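Local coordinates for protein fuculose-1-phosphate aldolase (PDB 2FK5) that belongs to the class II aldolase/adducin family and has the mixed-sheet alpha/beta fold of its AraD-like relatives, at residues N28-R32 and H74-Y78. Numbering follows the deposited sequence.
Sequences NFSVR and HREVY. With SO4 (sulfate ion), chain C.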
ATOM      1  N   ASN A  28      16.162   3.717  12.831  1.00 27.65           N
ATOM      2  CA  ASN A  28      17.154   4.232  11.906  1.00 25.65           C
ATOM      3  C   ASN A  28      17.966   3.080  11.348  1.00 25.96           C
ATOM      4  O   ASN A  28      18.036   2.010  11.950  1.00 22.70           O
ATOM      5  CB  ASN A  28      18.061   5.233  12.627  1.00 26.17           C
ATOM      6  CG  ASN A  28      18.374   4.814  14.043  1.00 27.91           C
ATOM      7  OD1 ASN A  28      19.126   3.871  14.271  1.00 31.45           O
ATOM      8  ND2 ASN A  28      17.777   5.510  15.011  1.00 26.38           N
ATOM      9  N   PHE A  29      18.558   3.277  10.178  1.00 19.10           N
ATOM     10  CA  PHE A  29      19.378   2.227   9.613  1.00 22.99           C
ATOM     11  C   PHE A  29      20.533   2.800   8.845  1.00 21.54           C
ATOM     12  O   PHE A  29      20.496   3.950   8.417  1.00 24.20           O
ATOM     13  CB  PHE A  29      18.567   1.259   8.743  1.00 32.96           C
ATOM     14  CG  PHE A  29      17.351   1.861   8.118  1.00 28.26           C
ATOM     15  CD1 PHE A  29      17.356   2.248   6.781  1.00 36.85           C
ATOM     16  CD2 PHE A  29      16.179   1.998   8.857  1.00 29.94           C
ATOM     17  CE1 PHE A  29      16.199   2.762   6.190  1.00 29.10           C
ATOM     18  CE2 PHE A  29      15.026   2.509   8.278  1.00 34.10           C
ATOM     19  CZ  PHE A  29      15.036   2.889   6.943  1.00 27.13           C
ATOM     20  N   SER A  30      21.561   1.980   8.683  1.00 20.94           N
ATOM     21  CA  SER A  30      22.772   2.410   8.006  1.00 24.25           C
ATOM     22  C   SER A  30      23.495   1.257   7.348  1.00 23.46           C
ATOM     23  O   SER A  30      23.177   0.080   7.580  1.00 23.16           O
ATOM     24  CB  SER A  30      23.718   3.020   9.032  1.00 23.92           C
ATOM     25  OG  SER A  30      24.099   2.017   9.972  1.00 23.09           O
ATOM     26  N   VAL A  31      24.487   1.610   6.531  1.00 22.65           N
ATOM     27  CA  VAL A  31      25.331   0.626   5.874  1.00 21.80           C
ATOM     28  C   VAL A  31      26.768   1.152   5.972  1.00 21.95           C
ATOM     29  O   VAL A  31      26.997   2.356   6.006  1.00 20.89           O
ATOM     30  CB  VAL A  31      24.976   0.424   4.376  1.00 27.55           C
ATOM     31  CG1 VAL A  31      23.549  -0.085   4.250  1.00 22.73           C
ATOM     32  CG2 VAL A  31      25.156   1.727   3.609  1.00 26.06           C
ATOM     33  N   ARG A  32      27.713   0.232   6.042  1.00 24.67           N
ATOM     34  CA  ARG A  32      29.132   0.579   6.127  1.00 28.05           C
ATOM     35  C   ARG A  32      29.561   1.035   4.736  1.00 30.92           C
ATOM     36  O   ARG A  32      29.137   0.455   3.734  1.00 27.78           O
ATOM     37  CB  ARG A  32      29.935  -0.661   6.520  1.00 27.79           C
ATOM     38  CG  ARG A  32      31.422  -0.435   6.774  1.00 31.38           C
ATOM     39  CD  ARG A  32      31.669   0.106   8.177  1.00 34.65           C
ATOM     40  NE  ARG A  32      33.074  -0.039   8.549  1.00 42.28           N
ATOM     41  CZ  ARG A  32      34.035   0.797   8.176  1.00 40.95           C
ATOM     42  NH1 ARG A  32      33.741   1.850   7.430  1.00 29.35           N
ATOM     43  NH2 ARG A  32      35.294   0.558   8.519  1.00 35.42           N
ATOM     44  N   HIS A  74      25.598   3.362  16.095  1.00 25.54           N
ATOM     45  CA  HIS A  74      25.950   2.759  14.818  1.00 20.53           C
ATOM     46  C   HIS A  74      27.465   2.840  14.633  1.00 16.73           C
ATOM     47  O   HIS A  74      28.112   1.860  14.270  1.00 22.24           O
ATOM     48  CB  HIS A  74      25.260   3.501  13.675  1.00 26.25           C
ATOM     49  CG  HIS A  74      23.787   3.245  13.587  1.00 19.86           C
ATOM     50  ND1 HIS A  74      23.209   2.609  12.510  1.00 24.55           N
ATOM     51  CD2 HIS A  74      22.773   3.558  14.429  1.00 21.03           C
ATOM     52  CE1 HIS A  74      21.902   2.542  12.691  1.00 24.10           C
ATOM     53  NE2 HIS A  74      21.611   3.110  13.849  1.00 25.16           N
ATOM     54  N   ARG A  75      28.016   4.016  14.888  1.00 23.15           N
ATOM     55  CA  ARG A  75      29.453   4.210  14.731  1.00 24.18           C
ATOM     56  C   ARG A  75      30.264   3.216  15.559  1.00 25.44           C
ATOM     57  O   ARG A  75      31.215   2.603  15.065  1.00 23.92           O
ATOM     58  CB  ARG A  75      29.841   5.637  15.123  1.00 28.65           C
ATOM     59  CG  ARG A  75      31.327   5.930  14.903  1.00 30.92           C
ATOM     60  CD  ARG A  75      31.663   7.349  15.282  1.00 29.52           C
ATOM     61  NE  ARG A  75      31.473   7.577  16.708  1.00 38.53           N
ATOM     62  CZ  ARG A  75      31.745   8.724  17.318  1.00 37.60           C
ATOM     63  NH1 ARG A  75      32.222   9.745  16.616  1.00 29.00           N
ATOM     64  NH2 ARG A  75      31.541   8.850  18.624  1.00 34.72           N
ATOM     65  N   GLU A  76      29.877   3.040  16.819  1.00 26.55           N
ATOM     66  CA  GLU A  76      30.594   2.127  17.701  1.00 23.21           C
ATOM     67  C   GLU A  76      30.484   0.693  17.202  1.00 30.50           C
ATOM     68  O   GLU A  76      31.442  -0.069  17.277  1.00 24.71           O
ATOM     69  CB  GLU A  76      30.050   2.245  19.130  1.00 26.86           C
ATOM     70  CG  GLU A  76      31.021   1.779  20.207  1.00 28.25           C
ATOM     71  CD  GLU A  76      32.333   2.551  20.184  1.00 34.35           C
ATOM     72  OE1 GLU A  76      32.291   3.787  20.007  1.00 34.24           O
ATOM     73  OE2 GLU A  76      33.400   1.925  20.350  1.00 40.46           O
ATOM     74  N   VAL A  77      29.315   0.317  16.690  1.00 27.67           N
ATOM     75  CA  VAL A  77      29.135  -1.034  16.163  1.00 20.19           C
ATOM     76  C   VAL A  77      30.076  -1.264  14.984  1.00 19.81           C
ATOM     77  O   VAL A  77      30.681  -2.323  14.856  1.00 27.06           O
ATOM     78  CB  VAL A  77      27.676  -1.274  15.669  1.00 25.84           C
ATOM     79  CG1 VAL A  77      27.583  -2.611  14.964  1.00 24.57           C
ATOM     80  CG2 VAL A  77      26.710  -1.233  16.839  1.00 27.87           C
ATOM     81  N   TYR A  78      30.193  -0.275  14.110  1.00 22.92           N
ATOM     82  CA  TYR A  78      31.068  -0.429  12.958  1.00 18.87           C
ATOM     83  C   TYR A  78      32.535  -0.430  13.386  1.00 23.70           C
ATOM     84  O   TYR A  78      33.355  -1.125  12.794  1.00 27.62           O
ATOM     85  CB  TYR A  78      30.809   0.680  11.946  1.00 19.80           C
ATOM     86  CG  TYR A  78      29.491   0.511  11.227  1.00 23.25           C
ATOM     87  CD1 TYR A  78      28.583   1.560  11.147  1.00 25.53           C
ATOM     88  CD2 TYR A  78      29.155  -0.704  10.631  1.00 25.80           C
ATOM     89  CE1 TYR A  78      27.357   1.406  10.483  1.00 26.32           C
ATOM     90  CE2 TYR A  78      27.934  -0.872   9.965  1.00 28.33           C
ATOM     91  CZ  TYR A  78      27.044   0.190   9.900  1.00 21.34           C
ATOM     92  OH  TYR A  78      25.830   0.036   9.263  1.00 24.44           O
TER
HETATM   93  S   SO4 C1001      16.235   9.373  14.776  1.00 40.67           S
HETATM   94  O1  SO4 C1001      17.100   8.343  14.056  1.00 39.01           O
HETATM   95  O2  SO4 C1001      17.163  10.493  15.235  1.00 41.89           O
HETATM   96  O3  SO4 C1001      15.355   9.935  13.820  1.00 43.55           O
HETATM   97  O4  SO4 C1001      15.816   8.724  15.968  1.00 46.78           O
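Asn28, Ser30 and Arg32 of strand 28-32 meet His74 and Tyr78 of helix 71-80, which packs on one face of the mixed sheet in this class II aldolase/adducin fold. The short segments run 31° apart, their axes 10.0 Å from each other. Hydrogen bonds form a chain through the buried interface. His74 spans two strand residues with its two ring nitrogens: ND1 pairs with Ser30 OG, near the ring plane, at 2.8 Å, and NE2 donates to Asn28 OD1 at 2.6 Å in a tilted bond, the amide and ring planes standing 63° apart. These two bonds fix the rotation of the imidazole. Ser30 OG also bonds to Tyr78 OH, 2.7 Å away, linking successive turns of the helix through one hydroxyl. Beyond His74, Asn28 ND2 donates to sulfate O1 at 3.1 Å; Lys46 and Ser68 also bind the ion. Nonpolar contact is supplied by Arg32, which runs past Tyr78 in the opposite direction. Its chain, extended at chi1 and then bent at chi2 (81°), brings CD to 3.6 Å from Tyr78 CD2. The guanidinium continues past the ring, and its NH1 bonds to Gly36 O.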